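Local coordinates for protein intron-associated endonuclease 1 (Enterobacteria phage T4, PDB 1MK0) that probably cleaves DNA as a phage intron homing endonuclease, through its GIY-YIG catalytic domain, at residues A[25-28]-A[29-33]; A[33-37]-A[38-42]; A[46-49]-A[50-54]. The protein carries 1 engineered substitution. One frame throughout, in Å; residues are numbered along the deposited sequence.

Contact 1 (A[25-28]-A[29-33]); sequences EKRW and KRHFK
The guanidinium of R27 is sandwiched between two flat groups from the following helical turn: the guanidinium of R30 over one face and the imidazole of H31 over the opposite one. Both pairs have planes 13° apart, and the centres are 3.5 Å apart for R27 with R30 and 3.6 Å for R27 with H31, which identifies two stacks. The R27 chain starts with CG anti to N and turns at chi2 (68°), which brings its guanidinium between the two. R30 NH2 lies toward the rim of the R27 group, whereas H31 NE2 sits over its centre. The stacks leave the N-H groups to other partners: NH2 donates to a citrate probably from the crystallisation liquor, and NE is also hydrogen-bonded outside the two segments. Both ring nitrogens of H31 are engaged, NE2 with Y6 OH and ND1 with H40 NE2. The backbone polar atoms are satisfied helically, by K29 N to E25 O (3.1 Å), R30 N to K26 O (3.0 Å), H31 N to R27 O (3.0 Å) and a weak bond from F32 N to W28 O (3.3 Å). The H31 end of the stack, with R27, meets Y6 of the GIY element; H31 also meets Y17 of the YIG element (YVG here), the signature tyrosines of the GIY-YIG fold.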
loop_
_atom_site.group_PDB
_atom_site.type_symbol
_atom_site.label_atom_id
_atom_site.label_comp_id
_atom_site.label_asym_id
_atom_site.label_seq_id
_atom_site.Cartn_x
_atom_site.Cartn_y
_atom_site.Cartn_z
ATOM N N GLU A 25 -5.206 9.290 4.500
ATOM C CA GLU A 25 -5.736 8.898 5.801
ATOM C C GLU A 25 -6.882 7.894 5.726
ATOM O O GLU A 25 -6.891 6.898 6.450
ATOM C CB GLU A 25 -6.194 10.138 6.573
ATOM C CG GLU A 25 -5.988 10.039 8.075
ATOM C CD GLU A 25 -4.518 9.934 8.454
ATOM O OE1 GLU A 25 -3.746 10.857 8.118
ATOM O OE2 GLU A 25 -4.132 8.929 9.088
ATOM N N LYS A 26 -7.845 8.155 4.852
ATOM C CA LYS A 26 -8.986 7.261 4.716
ATOM C C LYS A 26 -8.612 5.939 4.067
ATOM O O LYS A 26 -9.137 4.891 4.444
ATOM C CB LYS A 26 -10.101 7.955 3.938
ATOM C CG LYS A 26 -10.725 9.082 4.741
ATOM C CD LYS A 26 -11.791 9.825 3.977
ATOM C CE LYS A 26 -12.404 10.892 4.869
ATOM N NZ LYS A 26 -13.406 11.717 4.156
ATOM N N ARG A 27 -7.697 5.974 3.105
ATOM C CA ARG A 27 -7.291 4.736 2.450
ATOM C C ARG A 27 -6.601 3.822 3.456
ATOM O O ARG A 27 -6.833 2.612 3.468
ATOM C CB ARG A 27 -6.335 5.010 1.285
ATOM C CG ARG A 27 -5.972 3.749 0.503
ATOM C CD ARG A 27 -7.185 3.222 -0.247
ATOM N NE ARG A 27 -6.995 1.894 -0.832
ATOM C CZ ARG A 27 -7.182 0.749 -0.183
ATOM N NH1 ARG A 27 -7.559 0.749 1.091
ATOM N NH2 ARG A 27 -7.038 -0.402 -0.825
ATOM N N TRP A 28 -5.750 4.407 4.296
ATOM C CA TRP A 28 -5.026 3.636 5.296
ATOM C C TRP A 28 -5.986 3.033 6.312
ATOM O O TRP A 28 -5.805 1.896 6.743
ATOM C CB TRP A 28 -3.987 4.512 6.004
ATOM C CG TRP A 28 -2.918 5.039 5.086
ATOM C CD1 TRP A 28 -2.510 4.492 3.903
ATOM C CD2 TRP A 28 -2.100 6.197 5.296
ATOM N NE1 TRP A 28 -1.491 5.240 3.360
ATOM C CE2 TRP A 28 -1.219 6.292 4.193
ATOM C CE3 TRP A 28 -2.024 7.164 6.306
ATOM C CZ2 TRP A 28 -0.274 7.317 4.074
ATOM C CZ3 TRP A 28 -1.083 8.183 6.188
ATOM C CH2 TRP A 28 -0.221 8.251 5.079
ATOM N N LYS A 29 -7.001 3.798 6.697
ATOM C CA LYS A 29 -7.983 3.308 7.650
ATOM C C LYS A 29 -8.699 2.119 7.039
ATOM O O LYS A 29 -8.962 1.124 7.716
ATOM C CB LYS A 29 -9.002 4.399 7.994
ATOM C CG LYS A 29 -8.449 5.514 8.862
ATOM C CD LYS A 29 -9.556 6.446 9.323
ATOM C CE LYS A 29 -9.032 7.504 10.281
ATOM N NZ LYS A 29 -10.132 8.349 10.829
ATOM N N ARG A 30 -9.002 2.218 5.748
ATOM C CA ARG A 30 -9.697 1.138 5.056
ATOM C C ARG A 30 -8.859 -0.134 4.997
ATOM O O ARG A 30 -9.388 -1.237 5.117
ATOM C CB ARG A 30 -10.090 1.567 3.640
ATOM C CG ARG A 30 -10.756 0.458 2.833
ATOM C CD ARG A 30 -11.738 1.024 1.824
ATOM N NE ARG A 30 -11.100 1.861 0.816
ATOM C CZ ARG A 30 -10.664 1.422 -0.361
ATOM N NH1 ARG A 30 -10.794 0.142 -0.687
ATOM N NH2 ARG A 30 -10.111 2.268 -1.221
ATOM N N HIS A 31 -7.553 0.023 4.810
ATOM C CA HIS A 31 -6.660 -1.131 4.754
ATOM C C HIS A 31 -6.731 -1.949 6.031
ATOM O O HIS A 31 -6.836 -3.170 5.989
ATOM C CB HIS A 31 -5.212 -0.686 4.560
ATOM C CG HIS A 31 -4.831 -0.468 3.132
ATOM N ND1 HIS A 31 -4.849 -1.481 2.198
ATOM C CD2 HIS A 31 -4.396 0.637 2.483
ATOM C CE1 HIS A 31 -4.436 -1.009 1.034
ATOM N NE2 HIS A 31 -4.155 0.273 1.181
ATOM N N PHE A 32 -6.660 -1.274 7.170
ATOM C CA PHE A 32 -6.689 -1.983 8.434
ATOM C C PHE A 32 -8.062 -2.532 8.788
ATOM O O PHE A 32 -8.158 -3.564 9.446
ATOM C CB PHE A 32 -6.107 -1.091 9.530
ATOM C CG PHE A 32 -4.660 -0.750 9.299
ATOM C CD1 PHE A 32 -3.701 -1.756 9.237
ATOM C CD2 PHE A 32 -4.264 0.565 9.085
ATOM C CE1 PHE A 32 -2.365 -1.457 8.960
ATOM C CE2 PHE A 32 -2.932 0.876 8.807
ATOM C CZ PHE A 32 -1.982 -0.137 8.742
ATOM N N LYS A 33 -9.125 -1.866 8.346
ATOM C CA LYS A 33 -10.466 -2.384 8.599
ATOM C C LYS A 33 -10.596 -3.680 7.808
ATOM O O LYS A 33 -11.166 -4.664 8.282
ATOM C CB LYS A 33 -11.535 -1.395 8.134
ATOM C CG LYS A 33 -11.742 -0.212 9.061
ATOM C CD LYS A 33 -12.959 0.589 8.641
ATOM C CE LYS A 33 -13.223 1.745 9.595
ATOM N NZ LYS A 33 -14.435 2.516 9.201
#

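Contact 2 (A[33-37]-A[38-42]); sequences KDLEK and GCHSS. With BME (beta-mercaptoethanol), chain C.
A mixed disulfide marks this turn: C39 SG is covalently bound to S2 of beta-mercaptoethanol at 2.0 Å, and the adduct lies between side chains of the preceding helical turn, D34 and K37. Its hydroxyl O1 comes 2.7 Å from D34 OD1. K37 NZ donates to the same O1 at 3.3 Å; the bend of the lysine chain at chi3 (-68°) brings NZ to the adduct's hydroxyl. The CB of K37 also packs against C39 SG, and the carboxylate carbon of D34 touches the adduct sulfur.

The backbone here closes helix 24-37 with a Schellman motif. G38 takes a positive phi of 73°, a value that favours glycine, and two bonds return to the last turn: C39 N to D34 O at 3.3 Å, and a weak one from G38 N to L35 O at 3.1 Å. The other carboxylate oxygen, D34 OD2, accepts from a water at 2.9 Å, which in turn accepts from S41 N and so ties the helix to the loop beyond it.

Toward helix 43-52, L35 and H40 run alongside each other in the same direction, with L35 CD2 3.5 Å from H40 CB; L45 of that helix touches both. The H40 ring is fixed at both nitrogens: ND1 accepts from S42 N at 2.9 Å in a nearly straight bond (170°), and NE2 pairs with H31 ND1. The chemistry implies that the C39 thiol was accessible enough to react with a small reagent, probably from the crystallisation liquor, whereas the helix-ending bonds use backbone atoms and do not involve that sulfur.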
loop_
_atom_site.group_PDB
_atom_site.type_symbol
_atom_site.label_atom_id
_atom_site.label_comp_id
_atom_site.label_asym_id
_atom_site.label_seq_id
_atom_site.Cartn_x
_atom_site.Cartn_y
_atom_site.Cartn_z
ATOM N N LYS A 33 -9.125 -1.866 8.346
ATOM C CA LYS A 33 -10.466 -2.384 8.599
ATOM C C LYS A 33 -10.596 -3.680 7.808
ATOM O O LYS A 33 -11.166 -4.664 8.282
ATOM C CB LYS A 33 -11.535 -1.395 8.134
ATOM C CG LYS A 33 -11.742 -0.212 9.061
ATOM C CD LYS A 33 -12.959 0.589 8.641
ATOM C CE LYS A 33 -13.223 1.745 9.595
ATOM N NZ LYS A 33 -14.435 2.516 9.201
ATOM N N ASP A 34 -10.058 -3.673 6.594
ATOM C CA ASP A 34 -10.104 -4.847 5.733
ATOM C C ASP A 34 -9.287 -6.000 6.295
ATOM O O ASP A 34 -9.728 -7.152 6.272
ATOM C CB ASP A 34 -9.595 -4.498 4.331
ATOM C CG ASP A 34 -10.617 -3.733 3.511
ATOM O OD1 ASP A 34 -11.709 -3.431 4.041
ATOM O OD2 ASP A 34 -10.328 -3.438 2.331
ATOM N N LEU A 35 -8.093 -5.693 6.793
ATOM C CA LEU A 35 -7.225 -6.719 7.356
ATOM C C LEU A 35 -7.882 -7.374 8.567
ATOM O O LEU A 35 -7.768 -8.583 8.769
ATOM C CB LEU A 35 -5.870 -6.109 7.733
ATOM C CG LEU A 35 -5.006 -5.750 6.516
ATOM C CD1 LEU A 35 -3.871 -4.828 6.925
ATOM C CD2 LEU A 35 -4.463 -7.024 5.882
ATOM N N GLU A 36 -8.588 -6.579 9.360
ATOM C CA GLU A 36 -9.266 -7.113 10.532
ATOM C C GLU A 36 -10.427 -8.019 10.129
ATOM O O GLU A 36 -10.716 -9.003 10.811
ATOM C CB GLU A 36 -9.758 -5.971 11.420
ATOM C CG GLU A 36 -8.626 -5.235 12.120
ATOM C CD GLU A 36 -9.119 -4.139 13.043
ATOM O OE1 GLU A 36 -10.006 -4.422 13.876
ATOM O OE2 GLU A 36 -8.615 -3.001 12.940
ATOM N N LYS A 37 -11.086 -7.690 9.022
ATOM C CA LYS A 37 -12.200 -8.499 8.531
ATOM C C LYS A 37 -11.672 -9.733 7.803
ATOM O O LYS A 37 -12.438 -10.633 7.446
ATOM C CB LYS A 37 -13.098 -7.680 7.599
ATOM C CG LYS A 37 -13.973 -6.663 8.322
ATOM C CD LYS A 37 -14.978 -6.005 7.384
ATOM C CE LYS A 37 -14.298 -5.111 6.358
ATOM N NZ LYS A 37 -15.300 -4.399 5.515
ATOM N N GLY A 38 -10.360 -9.757 7.578
ATOM C CA GLY A 38 -9.722 -10.886 6.922
ATOM C C GLY A 38 -9.947 -11.046 5.432
ATOM O O GLY A 38 -9.713 -12.123 4.880
ATOM N N CYS A 39 -10.373 -9.978 4.768
ATOM C CA CYS A 39 -10.639 -10.041 3.335
ATOM C C CYS A 39 -9.820 -9.071 2.491
ATOM O O CYS A 39 -10.250 -8.651 1.415
ATOM C CB CYS A 39 -12.134 -9.818 3.090
ATOM S SG CYS A 39 -12.875 -8.577 4.196
ATOM N N HIS A 40 -8.625 -8.735 2.966
ATOM C CA HIS A 40 -7.766 -7.818 2.235
ATOM C C HIS A 40 -7.361 -8.403 0.882
ATOM O O HIS A 40 -7.228 -9.619 0.738
ATOM C CB HIS A 40 -6.526 -7.489 3.062
ATOM C CG HIS A 40 -5.771 -6.302 2.557
ATOM N ND1 HIS A 40 -4.894 -6.372 1.496
ATOM C CD2 HIS A 40 -5.803 -5.002 2.935
ATOM C CE1 HIS A 40 -4.419 -5.166 1.242
ATOM N NE2 HIS A 40 -4.956 -4.316 2.100
ATOM N N SER A 41 -7.170 -7.523 -0.097
ATOM C CA SER A 41 -6.802 -7.915 -1.456
ATOM C C SER A 41 -5.442 -8.595 -1.580
ATOM O O SER A 41 -5.207 -9.352 -2.523
ATOM C CB SER A 41 -6.844 -6.692 -2.382
ATOM O OG SER A 41 -5.974 -5.665 -1.931
ATOM N N SER A 42 -4.539 -8.325 -0.645
ATOM C CA SER A 42 -3.221 -8.938 -0.693
ATOM C C SER A 42 -3.074 -10.038 0.339
ATOM O O SER A 42 -3.054 -9.768 1.539
ATOM C CB SER A 42 -2.130 -7.898 -0.456
ATOM O OG SER A 42 -0.893 -8.544 -0.206
HETATM C C1 BME C . -13.466 -4.933 1.814
HETATM C C2 BME C . -13.444 -6.383 2.275
HETATM O O1 BME C . -13.926 -4.051 2.541
HETATM S S2 BME C . -12.164 -6.824 3.476
HETATM O O HOH W 1 -8.724 -4.900 0.351
#

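Contact 3 (A[46-49]-A[50-54]); sequences QRSF and NKHGN
F49 reaches forward along its own helix to lie against G53, four residues on. From the backbone outward, its CB packs on N50 N, 3.2 Å away, the close spacing expected of sequence neighbours. CG and CD1 stay near that same amide. On the other ring edge, CD2 meets G53 C at 3.6 Å, and CE2, further out, meets N54 N, also at 3.6 Å. G53 CA stands over the ring face, 4.0 Å from the F49 centroid and 15° off the normal, which makes this a CH-pi contact. Having CG anti to the backbone N (chi1 -178°) lays the ring along the outgoing chain. L35 and E36 of helix 24-37 touch the phenylalanine as well.

A second link is made by amides. Q46 NE2 donates to N50 OD1 at 3.0 Å, approaching from above the carbonyl plane, 37° out of it, and so not along a lone pair. The stronger partner of this NE2 is L35 O, while Q46 OE1 accepts from H40 N; one buried amide is therefore gripped by three bonds. The carbonyl of Q46 is used too, by N50 N at 2.8 Å.

Near the helix end, H52 N donates to S48 O at 2.9 Å, and K51 N adds a weak bond to the same oxygen. The side-chain OG of S48 lies in the plane of the H52 ring, at its edge. G53, the first residue out of helical phi/psi, still gives its N-H to F49 O at 2.7 Å. This is a helix C-terminus at a positive-phi glycine whose CA lies over the F49 face, where helix 43-52 ends against helix 24-37 in the GIY-YIG domain.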
loop_
_atom_site.group_PDB
_atom_site.type_symbol
_atom_site.label_atom_id
_atom_site.label_comp_id
_atom_site.label_asym_id
_atom_site.label_seq_id
_atom_site.Cartn_x
_atom_site.Cartn_y
_atom_site.Cartn_z
ATOM N N GLN A 46 -2.228 -9.736 4.306
ATOM C CA GLN A 46 -3.172 -10.396 5.202
ATOM C C GLN A 46 -2.456 -11.398 6.103
ATOM O O GLN A 46 -2.732 -11.470 7.300
ATOM C CB GLN A 46 -4.264 -11.117 4.406
ATOM C CG GLN A 46 -5.379 -11.673 5.288
ATOM C CD GLN A 46 -6.234 -10.580 5.914
ATOM O OE1 GLN A 46 -6.999 -9.905 5.225
ATOM N NE2 GLN A 46 -6.099 -10.396 7.225
ATOM N N ARG A 47 -1.542 -12.174 5.529
ATOM C CA ARG A 47 -0.795 -13.160 6.300
ATOM C C ARG A 47 0.051 -12.502 7.377
ATOM O O ARG A 47 0.091 -12.961 8.522
ATOM C CB ARG A 47 0.107 -13.985 5.380
ATOM C CG ARG A 47 -0.633 -15.040 4.588
ATOM C CD ARG A 47 0.308 -15.736 3.631
ATOM N NE ARG A 47 -0.305 -16.901 3.006
ATOM C CZ ARG A 47 0.268 -17.607 2.039
ATOM N NH1 ARG A 47 1.464 -17.258 1.587
ATOM N NH2 ARG A 47 -0.351 -18.664 1.529
ATOM N N SER A 48 0.732 -11.423 7.007
ATOM C CA SER A 48 1.580 -10.716 7.953
ATOM C C SER A 48 0.730 -10.136 9.075
ATOM O O SER A 48 1.086 -10.232 10.252
ATOM C CB SER A 48 2.335 -9.590 7.246
ATOM O OG SER A 48 3.196 -8.920 8.151
ATOM N N PHE A 49 -0.397 -9.540 8.702
ATOM C CA PHE A 49 -1.302 -8.945 9.677
ATOM C C PHE A 49 -1.897 -10.009 10.591
ATOM O O PHE A 49 -2.110 -9.764 11.776
ATOM C CB PHE A 49 -2.419 -8.181 8.961
ATOM C CG PHE A 49 -3.369 -7.487 9.890
ATOM C CD1 PHE A 49 -4.501 -8.140 10.373
ATOM C CD2 PHE A 49 -3.125 -6.180 10.297
ATOM C CE1 PHE A 49 -5.377 -7.500 11.248
ATOM C CE2 PHE A 49 -3.998 -5.532 11.175
ATOM C CZ PHE A 49 -5.124 -6.196 11.648
ATOM N N ASN A 50 -2.163 -11.193 10.050
ATOM C CA ASN A 50 -2.724 -12.258 10.876
ATOM C C ASN A 50 -1.717 -12.697 11.932
ATOM O O ASN A 50 -2.095 -13.133 13.020
ATOM C CB ASN A 50 -3.121 -13.461 10.018
ATOM C CG ASN A 50 -4.350 -13.195 9.180
ATOM O OD1 ASN A 50 -5.069 -12.220 9.402
ATOM N ND2 ASN A 50 -4.611 -14.074 8.219
ATOM N N LYS A 51 -0.434 -12.570 11.611
ATOM C CA LYS A 51 0.632 -12.963 12.527
ATOM C C LYS A 51 1.083 -11.872 13.493
ATOM O O LYS A 51 1.564 -12.171 14.587
ATOM C CB LYS A 51 1.860 -13.429 11.741
ATOM C CG LYS A 51 1.693 -14.735 10.997
ATOM C CD LYS A 51 3.000 -15.121 10.318
ATOM C CE LYS A 51 2.914 -16.498 9.684
ATOM N NZ LYS A 51 4.190 -16.875 9.007
ATOM N N HIS A 52 0.925 -10.613 13.103
ATOM C CA HIS A 52 1.399 -9.516 13.941
ATOM C C HIS A 52 0.399 -8.424 14.272
ATOM O O HIS A 52 0.630 -7.634 15.184
ATOM C CB HIS A 52 2.598 -8.844 13.265
ATOM C CG HIS A 52 3.632 -9.802 12.766
ATOM N ND1 HIS A 52 4.349 -10.625 13.607
ATOM C CD2 HIS A 52 4.073 -10.064 11.513
ATOM C CE1 HIS A 52 5.191 -11.352 12.892
ATOM N NE2 HIS A 52 5.044 -11.030 11.619
ATOM N N GLY A 53 -0.701 -8.360 13.535
ATOM C CA GLY A 53 -1.644 -7.293 13.780
ATOM C C GLY A 53 -1.025 -6.041 13.183
ATOM O O GLY A 53 -0.135 -6.137 12.334
ATOM N N ASN A 54 -1.452 -4.868 13.634
ATOM C CA ASN A 54 -0.921 -3.633 13.065
ATOM C C ASN A 54 0.431 -3.164 13.588
ATOM O O ASN A 54 0.508 -2.323 14.486
ATOM C CB ASN A 54 -1.940 -2.504 13.217
ATOM C CG ASN A 54 -1.557 -1.261 12.428
ATOM O OD1 ASN A 54 -2.306 -0.282 12.390
ATOM N ND2 ASN A 54 -0.390 -1.294 11.795
#

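The three contacts follow one another along the chain. Contacts 1 and 2 share K33 and helix 24-37; contact 2 continues into the loop that leads to helix 43-52, whose end and the following G53 and N54 form contact 3. Centres are about 10 Å apart between contacts 1 and 2 and between 2 and 3, and about 15 Å between 1 and 3. A histidine pair joins the first two, and the Q46 amide the last two, while F32 of contact 1 packs on F49 of contact 3. The result is two consecutive helices and the loop between them, with contact 1 facing the antiparallel sheet, strands 4-10 and 56-63 included, of the catalytic domain.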